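Local atomic coordinates of protein-S-isoprenylcysteine O-methyltransferase (Tribolium castaneum, PDB entry 5V7P), a protein that catalyses methylation of the C-terminal isoprenylated cysteine of proteins, using S-adenosyl-L-methionine as methyl donor, in the endoplasmic reticulum membrane. Residues Leu73-Val76 and Leu77-Ile81. Numbering follows the deposited sequence.
Sequences LVLV and LGLYI. With MPG ([(Z)-octadec-9-enyl] (2R)-2,3-bis(oxidanyl)propanoate), chain Y.
Leu73 and Leu77 meet in a local i to i+4 contact along transmembrane helix 59-84, within the helical membrane bundle of this methyltransferase. The backbone is regular alpha-helix. Leu77 N donates to Leu73 O at 3.0 Å, close to straight at 169°. Tyr80 N reaches Val76 O at 2.7 Å. Leu75 O accepts twice, from Leu79 N and from Ser97 OG on helix 90-113.

The two leucines lie side by side and point the same way. CD2 of Leu73 sits against both branches of Leu77, 3.5 Å from CD1 and 3.6 Å from CD2. Both side chains also touch Val42 on helix 35-56. Without the two methyl branches of Leu77, as with an alanine here, Leu73 CD2 and Val42 would probably lose this apolar neighbour and a gap would open between the two helices. On another side of the same helix, Leu75 and Leu79 run alongside each other more loosely, with their CD1 atoms 4.1 Å apart.

Gly78 adds no side chain, and its N bonds to Val74 O. Tyr80 extends away from the 73-76 turn, with CG anti to the backbone N (chi1 -178°). Its OH is hydrogen-bonded to Asn38 OD1. The ring also borders a bound lipid, MPG: Tyr80 CE2 lies 3.5 Å from MPG C5.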
loop_
_atom_site.group_PDB
_atom_site.type_symbol
_atom_site.label_atom_id
_atom_site.label_comp_id
_atom_site.label_asym_id
_atom_site.label_seq_id
_atom_site.Cartn_x
_atom_site.Cartn_y
_atom_site.Cartn_z
ATOM N N LEU A 73 3.602 1.052 19.734
ATOM C CA LEU A 73 2.638 1.704 20.613
ATOM C C LEU A 73 1.223 1.230 20.306
ATOM O O LEU A 73 0.479 0.824 21.206
ATOM C CB LEU A 73 2.742 3.224 20.456
ATOM C CG LEU A 73 2.484 4.086 21.692
ATOM C CD1 LEU A 73 2.426 5.560 21.310
ATOM C CD2 LEU A 73 1.214 3.673 22.395
ATOM N N VAL A 74 0.842 1.263 19.027
ATOM C CA VAL A 74 -0.509 0.872 18.635
ATOM C C VAL A 74 -0.756 -0.596 18.960
ATOM O O VAL A 74 -1.849 -0.974 19.396
ATOM C CB VAL A 74 -0.728 1.169 17.141
ATOM C CG1 VAL A 74 -2.093 0.678 16.679
ATOM C CG2 VAL A 74 -0.584 2.664 16.879
ATOM N N LEU A 75 0.251 -1.444 18.752
ATOM C CA LEU A 75 0.101 -2.865 19.047
ATOM C C LEU A 75 -0.279 -3.085 20.509
ATOM O O LEU A 75 -1.291 -3.728 20.813
ATOM C CB LEU A 75 1.395 -3.605 18.705
ATOM C CG LEU A 75 1.481 -5.070 19.140
ATOM C CD1 LEU A 75 0.331 -5.884 18.562
ATOM C CD2 LEU A 75 2.814 -5.664 18.725
ATOM N N VAL A 76 0.528 -2.558 21.431
ATOM C CA VAL A 76 0.287 -2.790 22.853
ATOM C C VAL A 76 -1.034 -2.163 23.283
ATOM O O VAL A 76 -1.821 -2.778 24.011
ATOM C CB VAL A 76 1.470 -2.258 23.684
ATOM C CG1 VAL A 76 1.127 -2.213 25.177
ATOM C CG2 VAL A 76 2.700 -3.125 23.451
ATOM N N LEU A 77 -1.293 -0.928 22.852
ATOM C CA LEU A 77 -2.552 -0.281 23.204
ATOM C C LEU A 77 -3.741 -1.072 22.678
ATOM O O LEU A 77 -4.783 -1.154 23.339
ATOM C CB LEU A 77 -2.577 1.152 22.668
ATOM C CG LEU A 77 -2.351 2.253 23.706
ATOM C CD1 LEU A 77 -1.074 2.017 24.509
ATOM C CD2 LEU A 77 -2.311 3.611 23.022
ATOM N N GLY A 78 -3.604 -1.669 21.493
ATOM C CA GLY A 78 -4.679 -2.495 20.971
ATOM C C GLY A 78 -4.968 -3.688 21.861
ATOM O O GLY A 78 -6.119 -3.950 22.220
ATOM N N LEU A 79 -3.921 -4.430 22.230
ATOM C CA LEU A 79 -4.096 -5.562 23.133
ATOM C C LEU A 79 -4.575 -5.100 24.502
ATOM O O LEU A 79 -5.372 -5.782 25.156
ATOM C CB LEU A 79 -2.784 -6.335 23.256
ATOM C CG LEU A 79 -2.287 -7.020 21.981
ATOM C CD1 LEU A 79 -0.860 -7.514 22.159
ATOM C CD2 LEU A 79 -3.206 -8.172 21.599
ATOM N N TYR A 80 -4.095 -3.939 24.952
ATOM C CA TYR A 80 -4.555 -3.373 26.214
ATOM C C TYR A 80 -6.058 -3.120 26.180
ATOM O O TYR A 80 -6.785 -3.485 27.112
ATOM C CB TYR A 80 -3.784 -2.081 26.494
ATOM C CG TYR A 80 -4.108 -1.391 27.801
ATOM C CD1 TYR A 80 -4.162 -2.100 28.993
ATOM C CD2 TYR A 80 -4.320 -0.018 27.844
ATOM C CE1 TYR A 80 -4.442 -1.463 30.188
ATOM C CE2 TYR A 80 -4.598 0.624 29.034
ATOM C CZ TYR A 80 -4.658 -0.102 30.203
ATOM O OH TYR A 80 -4.935 0.535 31.389
ATOM N N ILE A 81 -6.542 -2.504 25.099
ATOM C CA ILE A 81 -7.969 -2.219 24.972
ATOM C C ILE A 81 -8.762 -3.513 24.870
ATOM O O ILE A 81 -9.842 -3.648 25.458
ATOM C CB ILE A 81 -8.214 -1.306 23.756
ATOM C CG1 ILE A 81 -7.636 0.086 24.026
ATOM C CG2 ILE A 81 -9.707 -1.217 23.422
ATOM C CD1 ILE A 81 -7.614 0.997 22.816
HETATM C C2 MPG Y . -9.397 1.728 30.082
HETATM C C3 MPG Y . -8.029 2.266 29.668
HETATM C C4 MPG Y . -8.171 3.012 28.344
HETATM C C5 MPG Y . -6.954 2.752 27.459
HETATM C C6 MPG Y . -7.094 3.577 26.180
HETATM C C7 MPG Y . -5.860 4.453 25.948
HETATM C C8 MPG Y . -6.245 5.747 25.230
HETATM C C9 MPG Y . -5.856 5.676 23.753
HETATM C C10 MPG Y . -6.386 6.502 22.872
HETATM C C11 MPG Y . -7.411 7.557 23.296
HETATM C C12 MPG Y . -7.591 8.580 22.175
HETATM C C13 MPG Y . -8.122 9.886 22.761
HETATM O O1 MPG Y . -10.577 0.595 31.822
HETATM C C1 MPG Y . -9.307 1.066 31.454
HETATM C CXD MPG Y . -11.640 -0.739 33.714
HETATM O O2 MPG Y . -11.830 -2.107 33.951
HETATM C C21 MPG Y . -12.964 -0.115 33.275
HETATM O O3 MPG Y . -13.783 0.069 34.399
HETATM O O4 MPG Y . -9.774 -1.404 32.455
HETATM C CX3 MPG Y . -10.586 -0.557 32.621
#